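Local coordinates for Phthiocerol/phenolphthiocerol synthesis polyketide synthase type I PpsC (Mycobacterium tuberculosis, PDB 5NJI), which probably dehydrates beta-hydroxyacyl intermediates in the synthesis of phthiocerol and phenolphthiocerol, and binds a dodecenoyl-CoA in its dehydratase domain, at residues H29-V34 with L55-F60; A71-I76 with Q102-T107; I76-A81 with F222-V227. The protein carries 1 engineered substitution. All coordinates share one frame; numbering follows the deposited sequence. Where two conformers were deposited one is given.

Interaction 1. Residues H29-V34 with L55-F60. Engineered in segment 55-60: F60 (natural residue His). With 8Z2 (~{S}-[2-[3-[[(2~{R})-4-[[[(2~{R},3~{S},4~{R},5~{R})-5-(6-aminopurin-9-yl)-4-oxidanyl-3-phosphonooxy-oxolan-2-yl]methoxy-oxidanyl-phosphoryl]oxy-oxidanyl-phosphoryl]oxy-3,3-dimethyl-2-oxidanyl-butanoyl]amino]propanoylamino]ethyl] (~{E})-dodec-2-enethioate), chain B.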
# COMPACT_ATOMS: atom_id res chain seq x y z
N HIS A 29 2.64 -16.62 -5.66
CA HIS A 29 2.13 -15.30 -5.26
C HIS A 29 1.31 -14.70 -6.41
O HIS A 29 1.80 -14.62 -7.54
CB HIS A 29 3.32 -14.42 -4.92
CG HIS A 29 2.96 -13.18 -4.18
ND1 HIS A 29 2.25 -12.14 -4.76
CD2 HIS A 29 3.22 -12.79 -2.91
CE1 HIS A 29 2.10 -11.18 -3.87
NE2 HIS A 29 2.66 -11.55 -2.74
N PRO A 30 0.08 -14.25 -6.16
CA PRO A 30 -0.77 -13.82 -7.29
C PRO A 30 -0.36 -12.49 -7.90
O PRO A 30 -0.78 -12.22 -9.03
CB PRO A 30 -2.16 -13.72 -6.66
CG PRO A 30 -1.90 -13.47 -5.23
CD PRO A 30 -0.69 -14.28 -4.90
N LEU A 31 0.43 -11.67 -7.22
CA LEU A 31 0.88 -10.40 -7.78
C LEU A 31 2.32 -10.47 -8.26
O LEU A 31 2.66 -9.88 -9.29
CB LEU A 31 0.74 -9.26 -6.76
CG LEU A 31 -0.66 -9.10 -6.18
CD1 LEU A 31 -0.70 -7.99 -5.12
CD2 LEU A 31 -1.66 -8.84 -7.29
N LEU A 32 3.17 -11.20 -7.55
CA LEU A 32 4.58 -11.29 -7.91
C LEU A 32 4.82 -12.32 -8.99
O LEU A 32 5.61 -12.08 -9.92
CB LEU A 32 5.40 -11.62 -6.66
CG LEU A 32 6.89 -11.91 -6.86
CD1 LEU A 32 7.64 -10.64 -7.23
CD2 LEU A 32 7.49 -12.53 -5.64
N GLY A 33 4.16 -13.46 -8.88
CA GLY A 33 4.29 -14.48 -9.91
C GLY A 33 5.46 -15.40 -9.65
O GLY A 33 5.99 -15.52 -8.54
N VAL A 34 5.90 -16.05 -10.73
CA VAL A 34 6.91 -17.10 -10.65
C VAL A 34 8.26 -16.53 -11.08
O VAL A 34 8.35 -15.72 -12.01
CB VAL A 34 6.51 -18.32 -11.51
CG1 VAL A 34 6.08 -17.89 -12.89
CG2 VAL A 34 7.64 -19.34 -11.56
N LEU A 55 -8.81 -11.70 -8.24
CA LEU A 55 -9.02 -11.40 -6.83
C LEU A 55 -9.85 -10.09 -6.70
O LEU A 55 -10.72 -9.94 -7.45
CB LEU A 55 -7.65 -11.47 -6.10
CG LEU A 55 -6.86 -12.78 -6.03
CD1 LEU A 55 -5.55 -12.61 -5.31
CD2 LEU A 55 -7.72 -13.88 -5.42
N TRP A 56 -9.42 -9.10 -5.88
CA TRP A 56 -10.11 -7.81 -5.61
C TRP A 56 -9.63 -6.58 -6.50
O TRP A 56 -9.99 -5.55 -6.26
CB TRP A 56 -9.87 -7.42 -4.10
CG TRP A 56 -8.44 -7.84 -3.66
CD1 TRP A 56 -8.10 -8.92 -2.97
CD2 TRP A 56 -7.21 -7.19 -3.99
NE1 TRP A 56 -6.78 -8.99 -2.79
CE2 TRP A 56 -6.19 -7.93 -3.41
CE3 TRP A 56 -6.88 -6.04 -4.68
CZ2 TRP A 56 -4.88 -7.57 -3.51
CZ3 TRP A 56 -5.60 -5.70 -4.78
CH2 TRP A 56 -4.62 -6.45 -4.22
N LEU A 57 -8.88 -6.83 -7.57
CA LEU A 57 -8.21 -5.74 -8.32
C LEU A 57 -9.35 -4.83 -8.93
O LEU A 57 -9.19 -3.67 -9.07
CB LEU A 57 -7.21 -6.23 -9.45
CG LEU A 57 -5.80 -6.68 -8.99
CD1 LEU A 57 -5.81 -7.79 -7.96
CD2 LEU A 57 -4.88 -6.98 -10.17
N ALA A 58 -10.42 -5.45 -9.44
CA ALA A 58 -11.53 -4.64 -10.00
C ALA A 58 -12.11 -3.57 -9.05
O ALA A 58 -12.76 -2.66 -9.48
CB ALA A 58 -12.72 -5.49 -10.57
N ASP A 59 -11.89 -3.73 -7.75
CA ASP A 59 -12.45 -2.80 -6.79
C ASP A 59 -11.55 -1.60 -6.52
O ASP A 59 -11.91 -0.76 -5.68
CB ASP A 59 -12.76 -3.54 -5.49
CG ASP A 59 -14.08 -4.31 -5.54
OD1 ASP A 59 -14.72 -4.38 -6.62
OD2 ASP A 59 -14.50 -4.82 -4.49
N PHE A 60 -10.43 -1.46 -7.23
CA PHE A 60 -9.59 -0.28 -7.10
C PHE A 60 -9.60 0.47 -8.43
O PHE A 60 -8.94 0.05 -9.38
CB PHE A 60 -8.17 -0.63 -6.68
CG PHE A 60 -7.44 0.55 -6.12
CD1 PHE A 60 -7.55 0.85 -4.77
CD2 PHE A 60 -6.74 1.40 -6.94
CE1 PHE A 60 -6.90 1.95 -4.26
CE2 PHE A 60 -6.10 2.50 -6.44
CZ PHE A 60 -6.19 2.78 -5.09
C2 8Z2 B . 13.64 8.22 -10.62
C4 8Z2 B . 12.16 9.52 -11.89
C5 8Z2 B . 12.81 9.19 -12.98
C6 8Z2 B . 13.86 8.41 -12.92
C8 8Z2 B . 11.24 10.47 -13.58
C10 8Z2 B . -6.42 11.78 0.38
C11 8Z2 B . -5.98 13.02 1.05
C12 8Z2 B . -6.42 14.20 0.28
N9 8Z2 B . 11.14 10.26 -12.27
N7 8Z2 B . 12.23 9.75 -14.00
N3 8Z2 B . 12.55 9.04 -10.69
N1 8Z2 B . 14.31 7.92 -11.77
N6 8Z2 B . 14.41 8.18 -14.09
C1' 8Z2 B . 10.41 10.62 -10.89
C2' 8Z2 B . 11.28 11.74 -10.45
O2' 8Z2 B . 11.46 11.32 -9.11
C3' 8Z2 B . 10.36 13.03 -10.77
O3' 8Z2 B . 11.22 14.20 -10.87
C4' 8Z2 B . 9.16 12.54 -9.71
O4' 8Z2 B . 9.04 11.14 -10.24
C5' 8Z2 B . 7.75 13.09 -9.60
O5' 8Z2 B . 6.95 12.95 -10.72
P1 8Z2 B . 7.23 13.45 -12.08
O11 8Z2 B . 7.95 12.28 -12.58
O12 8Z2 B . 8.22 14.55 -12.23
O6 8Z2 B . 5.83 13.78 -12.99
P2 8Z2 B . 5.37 12.78 -14.17
O21 8Z2 B . 6.51 11.76 -14.61
O22 8Z2 B . 4.80 13.12 -15.41
O7 8Z2 B . 4.22 12.09 -13.24
CPA 8Z2 B . 3.69 12.52 -11.98
CPB 8Z2 B . 2.63 11.43 -11.63
CP8 8Z2 B . 3.37 10.08 -11.65
CP7 8Z2 B . 2.01 11.65 -10.29
CP9 8Z2 B . 1.55 11.46 -12.71
OP3 8Z2 B . 4.35 10.17 -10.70
CP6 8Z2 B . 2.47 8.85 -11.37
OP2 8Z2 B . 1.57 8.62 -12.10
NP2 8Z2 B . 2.86 8.01 -10.42
CP5 8Z2 B . 2.20 6.77 -10.05
CP4 8Z2 B . 1.24 7.03 -8.91
CP3 8Z2 B . 0.54 5.70 -8.55
OP1 8Z2 B . 0.47 4.83 -9.36
NP1 8Z2 B . 0.04 5.56 -7.35
CP2 8Z2 B . -0.58 4.35 -6.90
CP1 8Z2 B . -1.95 4.20 -7.45
S 8Z2 B . -3.08 5.46 -6.78
P3 8Z2 B . 12.41 14.11 -12.16
O31 8Z2 B . 11.48 13.48 -13.42
O32 8Z2 B . 13.42 13.14 -12.07
O33 8Z2 B . 13.05 15.33 -12.67
CA1 8Z2 B . -3.29 4.95 -5.34
CA2 8Z2 B . -4.23 5.76 -4.52
OA1 8Z2 B . -2.81 4.01 -4.81
CA3 8Z2 B . -4.43 5.35 -3.12
CA4 8Z2 B . -5.33 6.18 -2.29
CA5 8Z2 B . -5.27 5.84 -0.83
CA6 8Z2 B . -6.17 6.78 -0.04
CA7 8Z2 B . -5.52 8.17 0.15
CA8 8Z2 B . -6.52 9.25 0.50
CA9 8Z2 B . -5.89 10.56 1.04
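W56 brings its indole toward L31 from across the contact, with CH2 lying 4.3 Å from L31 CD1 on an approach that is oblique to the ring. On one face of the indole, L57 CD1 sits 3.8 Å above the plane, nearer the margin of the ring system than its middle. L57 CD1 also reaches the other branch of L31, at 4.3 Å from CD2, and the two methyl groups of L31 are thus divided between indole and leucine. The H29 imidazole is used at its edge. ND1 accepts the backbone N-H of L31 at 3.1 Å, with the donor nearly in the ring plane, while NE2 is taken by E75 of helix 70-84; bonds at both nitrogens fix the rotation of the ring.

Beside this, P30 and L55 cross at about a right angle. L55 CD1 is equally close to P30 CB and CG, 3.8 Å from each.

F60, an engineered residue replacing His, meets the ligand. CA2 of 8Z2 lies in the plane of its ring, at the edge, 3.6 Å from CZ. Around F60 stand H187, F191 and D230. The two loops pack beside helices 70-84 and 226-234, L31 touching I76 and P226 and W56 touching V227, and F60 borders the ligand pocket of this dehydratase domain, whose family has the double-hotdog fold.

Interaction 2. Residues A71-I76 with Q102-T107. With 8Z2 (~{S}-[2-[3-[[(2~{R})-4-[[[(2~{R},3~{S},4~{R},5~{R})-5-(6-aminopurin-9-yl)-4-oxidanyl-3-phosphonooxy-oxolan-2-yl]methoxy-oxidanyl-phosphoryl]oxy-oxidanyl-phosphoryl]oxy-3,3-dimethyl-2-oxidanyl-butanoyl]amino]propanoylamino]ethyl] (~{E})-dodec-2-enethioate), chain B.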
# COMPACT_ATOMS: atom_id res chain seq x y z
N ALA A 71 -0.23 0.26 -2.62
CA ALA A 71 0.10 -0.76 -1.65
C ALA A 71 0.46 -2.09 -2.29
O ALA A 71 1.20 -2.89 -1.68
CB ALA A 71 -1.10 -0.93 -0.71
N ALA A 72 -0.03 -2.37 -3.49
CA ALA A 72 0.32 -3.64 -4.12
C ALA A 72 1.79 -3.67 -4.48
O ALA A 72 2.42 -4.73 -4.39
CB ALA A 72 -0.54 -3.89 -5.35
N TYR A 73 2.36 -2.54 -4.88
CA TYR A 73 3.79 -2.51 -5.18
C TYR A 73 4.61 -2.77 -3.93
O TYR A 73 5.66 -3.43 -3.98
CB TYR A 73 4.18 -1.16 -5.78
CG TYR A 73 3.49 -0.80 -7.08
CD1 TYR A 73 3.94 -1.30 -8.29
CD2 TYR A 73 2.42 0.06 -7.09
CE1 TYR A 73 3.34 -0.93 -9.45
CE2 TYR A 73 1.80 0.42 -8.24
CZ TYR A 73 2.27 -0.06 -9.42
OH TYR A 73 1.65 0.33 -10.58
N ALA A 74 4.15 -2.27 -2.78
CA ALA A 74 4.85 -2.55 -1.53
C ALA A 74 4.87 -4.04 -1.24
O ALA A 74 5.91 -4.60 -0.89
CB ALA A 74 4.19 -1.78 -0.38
N GLU A 75 3.72 -4.71 -1.40
CA GLU A 75 3.68 -6.15 -1.20
C GLU A 75 4.58 -6.88 -2.20
O GLU A 75 5.28 -7.85 -1.85
CB GLU A 75 2.24 -6.64 -1.28
CG GLU A 75 2.10 -8.15 -1.42
CD GLU A 75 2.80 -8.92 -0.30
OE1 GLU A 75 3.15 -8.33 0.74
OE2 GLU A 75 3.00 -10.14 -0.46
N ILE A 76 4.57 -6.47 -3.46
CA ILE A 76 5.40 -7.14 -4.45
C ILE A 76 6.87 -7.04 -4.08
O ILE A 76 7.61 -8.02 -4.19
CB ILE A 76 5.12 -6.58 -5.85
CG1 ILE A 76 3.72 -6.99 -6.29
CG2 ILE A 76 6.15 -7.04 -6.84
CD1 ILE A 76 3.15 -6.14 -7.42
N GLN A 102 4.69 5.50 -12.50
CA GLN A 102 3.65 5.53 -13.51
C GLN A 102 2.49 4.63 -13.17
O GLN A 102 2.67 3.56 -12.80
CB GLN A 102 4.23 5.16 -14.90
CG GLN A 102 3.18 5.23 -16.01
CD GLN A 102 3.75 5.11 -17.43
OE1 GLN A 102 4.88 5.43 -17.65
NE2 GLN A 102 2.95 4.68 -18.39
N MET A 103 1.32 5.16 -13.28
CA MET A 103 0.13 4.40 -12.94
C MET A 103 0.01 3.21 -13.87
O MET A 103 0.32 3.29 -15.06
CB MET A 103 -1.12 5.26 -13.05
CG MET A 103 -1.59 5.86 -11.77
SD MET A 103 -3.22 6.59 -11.97
CE MET A 103 -3.11 7.82 -10.68
N LEU A 104 -0.47 2.10 -13.33
CA LEU A 104 -0.68 0.88 -14.10
C LEU A 104 -2.18 0.63 -14.28
O LEU A 104 -2.90 0.37 -13.31
CB LEU A 104 -0.03 -0.33 -13.43
CG LEU A 104 -0.28 -1.69 -14.11
CD1 LEU A 104 -0.05 -1.64 -15.61
CD2 LEU A 104 0.60 -2.73 -13.47
N HIS A 105 -2.63 0.67 -15.53
CA HIS A 105 -4.00 0.33 -15.91
C HIS A 105 -4.06 -1.17 -16.10
O HIS A 105 -3.37 -1.73 -16.96
CB HIS A 105 -4.36 1.11 -17.18
CG HIS A 105 -5.69 0.79 -17.80
ND1 HIS A 105 -6.82 0.45 -17.09
CD2 HIS A 105 -6.06 0.83 -19.10
CE1 HIS A 105 -7.82 0.26 -17.93
NE2 HIS A 105 -7.39 0.49 -19.16
N VAL A 106 -4.84 -1.84 -15.26
CA VAL A 106 -4.92 -3.29 -15.27
C VAL A 106 -5.93 -3.70 -16.33
O VAL A 106 -7.15 -3.56 -16.14
CB VAL A 106 -5.30 -3.86 -13.90
CG1 VAL A 106 -5.38 -5.36 -13.96
CG2 VAL A 106 -4.26 -3.43 -12.87
N THR A 107 -5.43 -4.23 -17.43
CA THR A 107 -6.22 -4.70 -18.55
C THR A 107 -5.99 -6.18 -18.76
O THR A 107 -4.95 -6.71 -18.36
CB THR A 107 -5.83 -3.94 -19.83
OG1 THR A 107 -4.45 -4.16 -20.10
CG2 THR A 107 -6.09 -2.45 -19.69
C2 8Z2 B . 13.64 8.22 -10.62
C4 8Z2 B . 12.16 9.52 -11.89
C5 8Z2 B . 12.81 9.19 -12.98
C6 8Z2 B . 13.86 8.41 -12.92
C8 8Z2 B . 11.24 10.47 -13.58
C10 8Z2 B . -6.42 11.78 0.38
C11 8Z2 B . -5.98 13.02 1.05
C12 8Z2 B . -6.42 14.20 0.28
N9 8Z2 B . 11.14 10.26 -12.27
N7 8Z2 B . 12.23 9.75 -14.00
N3 8Z2 B . 12.55 9.04 -10.69
N1 8Z2 B . 14.31 7.92 -11.77
N6 8Z2 B . 14.41 8.18 -14.09
C1' 8Z2 B . 10.41 10.62 -10.89
C2' 8Z2 B . 11.28 11.74 -10.45
O2' 8Z2 B . 11.46 11.32 -9.11
C3' 8Z2 B . 10.36 13.03 -10.77
O3' 8Z2 B . 11.22 14.20 -10.87
C4' 8Z2 B . 9.16 12.54 -9.71
O4' 8Z2 B . 9.04 11.14 -10.24
C5' 8Z2 B . 7.75 13.09 -9.60
O5' 8Z2 B . 6.95 12.95 -10.72
P1 8Z2 B . 7.23 13.45 -12.08
O11 8Z2 B . 7.95 12.28 -12.58
O12 8Z2 B . 8.22 14.55 -12.23
O6 8Z2 B . 5.83 13.78 -12.99
P2 8Z2 B . 5.37 12.78 -14.17
O21 8Z2 B . 6.51 11.76 -14.61
O22 8Z2 B . 4.80 13.12 -15.41
O7 8Z2 B . 4.22 12.09 -13.24
CPA 8Z2 B . 3.69 12.52 -11.98
CPB 8Z2 B . 2.63 11.43 -11.63
CP8 8Z2 B . 3.37 10.08 -11.65
CP7 8Z2 B . 2.01 11.65 -10.29
CP9 8Z2 B . 1.55 11.46 -12.71
OP3 8Z2 B . 4.35 10.17 -10.70
CP6 8Z2 B . 2.47 8.85 -11.37
OP2 8Z2 B . 1.57 8.62 -12.10
NP2 8Z2 B . 2.86 8.01 -10.42
CP5 8Z2 B . 2.20 6.77 -10.05
CP4 8Z2 B . 1.24 7.03 -8.91
CP3 8Z2 B . 0.54 5.70 -8.55
OP1 8Z2 B . 0.47 4.83 -9.36
NP1 8Z2 B . 0.04 5.56 -7.35
CP2 8Z2 B . -0.58 4.35 -6.90
CP1 8Z2 B . -1.95 4.20 -7.45
S 8Z2 B . -3.08 5.46 -6.78
P3 8Z2 B . 12.41 14.11 -12.16
O31 8Z2 B . 11.48 13.48 -13.42
O32 8Z2 B . 13.42 13.14 -12.07
O33 8Z2 B . 13.05 15.33 -12.67
CA1 8Z2 B . -3.29 4.95 -5.34
CA2 8Z2 B . -4.23 5.76 -4.52
OA1 8Z2 B . -2.81 4.01 -4.81
CA3 8Z2 B . -4.43 5.35 -3.12
CA4 8Z2 B . -5.33 6.18 -2.29
CA5 8Z2 B . -5.27 5.84 -0.83
CA6 8Z2 B . -6.17 6.78 -0.04
CA7 8Z2 B . -5.52 8.17 0.15
CA8 8Z2 B . -6.52 9.25 0.50
CA9 8Z2 B . -5.89 10.56 1.04
O HOH W 1 -0.46 2.11 -10.36
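Y73 and L104 meet where the phenol oxygen comes up against an aliphatic carbon, OH lying 3.4 Å from L104 CB. The polar link between them runs through one water, which lies in the plane of the Y73 ring at its edge. This water accepts from Y73 OH at 2.8 Å and from L104 N at 3.0 Å. It donates in turn to OP1 of 8Z2, also at 3.0 Å, so three hydrogen bonds tie the helix, the loop and a pantetheine amide carbonyl to a single solvent molecule. Having accepted from one O-H and one N-H, the water still has its own hydrogens to give, and one goes to the amide carbonyl OP1.

The same carbonyl is touched by M103, whose CG comes within 3.3 Å of OP1. Next to it Q102 meets the pantetheine chain with its backbone, N lying 3.7 Å from CP5.

The first torsion of Y73 (chi1 -61°, CG anti to the carbonyl carbon) sends the ring from the helix toward the loop. On the other side the L104 backbone presents CB to the hydroxyl, and chi1 of 175° sets only where the isobutyl end goes.

The loop is held in turn by Q102 O, which accepts from H139, and by backbone bonds from L104 to L68 and from V106 to V66. Y73 leaves helix 70-84 to lie among L98 and L100 of strand 93-100, I127 of strand 122-130, and H139 and A140 of strand 136-146.

Interaction 3. Residues I76-A81 with F222-V227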
# COMPACT_ATOMS: atom_id res chain seq x y z
N ILE A 76 4.57 -6.47 -3.46
CA ILE A 76 5.40 -7.14 -4.45
C ILE A 76 6.87 -7.04 -4.08
O ILE A 76 7.61 -8.02 -4.19
CB ILE A 76 5.12 -6.58 -5.85
CG1 ILE A 76 3.72 -6.99 -6.29
CG2 ILE A 76 6.15 -7.04 -6.84
CD1 ILE A 76 3.15 -6.14 -7.42
N ALA A 77 7.31 -5.86 -3.64
CA ALA A 77 8.71 -5.71 -3.26
C ALA A 77 9.07 -6.60 -2.07
O ALA A 77 10.12 -7.26 -2.07
CB ALA A 77 9.02 -4.25 -2.96
N LEU A 78 8.22 -6.62 -1.04
CA LEU A 78 8.50 -7.47 0.12
C LEU A 78 8.46 -8.95 -0.24
O LEU A 78 9.30 -9.73 0.23
CB LEU A 78 7.50 -7.18 1.25
CG LEU A 78 7.65 -5.79 1.82
CD1 LEU A 78 6.46 -5.55 2.71
CD2 LEU A 78 8.93 -5.63 2.62
N ALA A 79 7.51 -9.35 -1.08
CA ALA A 79 7.44 -10.74 -1.49
C ALA A 79 8.64 -11.13 -2.34
O ALA A 79 9.09 -12.28 -2.26
CB ALA A 79 6.15 -11.00 -2.28
N ALA A 80 9.16 -10.21 -3.14
CA ALA A 80 10.34 -10.50 -3.94
C ALA A 80 11.55 -10.79 -3.06
O ALA A 80 12.24 -11.79 -3.26
CB ALA A 80 10.64 -9.34 -4.90
N ALA A 81 11.80 -9.94 -2.06
CA ALA A 81 12.90 -10.19 -1.14
C ALA A 81 12.72 -11.52 -0.42
O ALA A 81 13.67 -12.29 -0.27
CB ALA A 81 13.02 -9.05 -0.12
N PHE A 222 0.62 -13.38 1.03
CA PHE A 222 1.00 -11.98 1.20
C PHE A 222 1.85 -11.79 2.45
O PHE A 222 1.53 -12.30 3.53
CB PHE A 222 -0.23 -11.07 1.31
CG PHE A 222 -1.06 -10.98 0.06
CD1 PHE A 222 -0.52 -11.22 -1.19
CD2 PHE A 222 -2.39 -10.62 0.14
CE1 PHE A 222 -1.30 -11.11 -2.33
CE2 PHE A 222 -3.17 -10.51 -0.98
CZ PHE A 222 -2.62 -10.76 -2.23
N MET A 223 2.83 -10.93 2.30
CA MET A 223 3.68 -10.50 3.39
C MET A 223 2.89 -9.33 4.07
O MET A 223 2.72 -9.26 5.26
CB MET A 223 5.07 -9.98 2.97
CG MET A 223 5.99 -10.97 2.32
SD MET A 223 6.50 -12.15 3.53
CE MET A 223 7.47 -11.11 4.57
N LEU A 224 2.31 -8.55 3.26
CA LEU A 224 1.59 -7.31 3.64
C LEU A 224 0.32 -7.23 2.79
O LEU A 224 0.42 -7.42 1.66
CB LEU A 224 2.52 -6.06 3.32
CG LEU A 224 2.20 -4.58 3.60
CD1 LEU A 224 1.89 -4.35 5.07
CD2 LEU A 224 3.29 -3.59 3.12
N HIS A 225 -0.77 -7.35 3.30
CA HIS A 225 -2.02 -7.41 2.55
C HIS A 225 -2.28 -6.00 1.93
O HIS A 225 -2.52 -5.13 2.63
CB HIS A 225 -3.25 -7.87 3.42
CG HIS A 225 -4.43 -8.32 2.61
ND1 HIS A 225 -4.94 -7.59 1.57
CD2 HIS A 225 -5.18 -9.45 2.65
CE1 HIS A 225 -5.94 -8.24 1.02
NE2 HIS A 225 -6.10 -9.37 1.66
N PRO A 226 -2.22 -5.86 0.61
CA PRO A 226 -2.37 -4.56 0.00
C PRO A 226 -3.71 -3.83 0.33
O PRO A 226 -3.79 -2.68 0.44
CB PRO A 226 -2.29 -4.86 -1.52
CG PRO A 226 -1.63 -6.13 -1.62
CD PRO A 226 -1.87 -6.89 -0.38
N VAL A 227 -4.77 -4.61 0.41
CA VAL A 227 -6.08 -3.95 0.60
C VAL A 227 -6.11 -3.35 1.99
O VAL A 227 -6.54 -2.31 2.26
CB VAL A 227 -7.31 -4.91 0.43
CG1 VAL A 227 -8.60 -4.21 0.69
CG2 VAL A 227 -7.23 -5.60 -0.91
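L78 and M223 meet through their first side-chain carbons, CB to CB at 4.1 Å, close to where the two backbones come nearest, A79 CA and M223 CA being 6.2 Å apart. M223 bends at both of its outer torsions, with chi2 -70° and chi3 -67°, so its chain curls instead of extending. Its CG lies along the helix backbone at A79, 4.1 Å from N. The L78 side chain continues past M223 to L224, which it crosses obliquely. L224 holds CG anti to the backbone N, and in this conformation its CB and CD2 both lie against L78 CD1. CD1 of L78 is 3.7 Å from CD2 of L224, but L224 was deposited in two conformers, so this contact is doubtful for the other one.

Helix 70-84 is thereby joined to the chain leading into helix 226-234, two elements far apart in sequence. In the double-hotdog fold of dehydratases each hotdog half wraps its sheet round a long helix, and the contact is consistent with a junction between the two halves. E75, one turn before A79, accepts the backbone N-H groups of M223 and L224 with its carboxylate.

Past L224, H225 occupies the N-cap of helix 226-234. P226 has no N-H to offer, and ND1 of H225 accepts from V227 N instead, at 3.2 Å and an angle of 144°, with the donor close to the ring plane. F222 turns back over this imidazole: its CD2 stands 3.9 Å above the ring, over the centre, while CD of P226 lies over one face of the F222 ring.

The three contacts lie close together. The centres of interactions 1 and 2 are about 9 Å apart. Those of interactions 1 and 3 are about 11 Å apart, and those of interactions 2 and 3 about 12 Å. Interaction 1 closes along the chain before the others open. Interactions 2 and 3 alternate their segments, sharing I76 and helix 70-84. E75, in segment 71-76, bonds to residues of both other contacts. Packing of W56 on V227 adds another junction. Interactions 1 and 2 both touch 8Z2, whereas in interaction 3 the L224 side chain is about 13 Å away; helix 70-84 thus lies between the loop 102-107 that borders the ligand and the chain leading into helix 226-234.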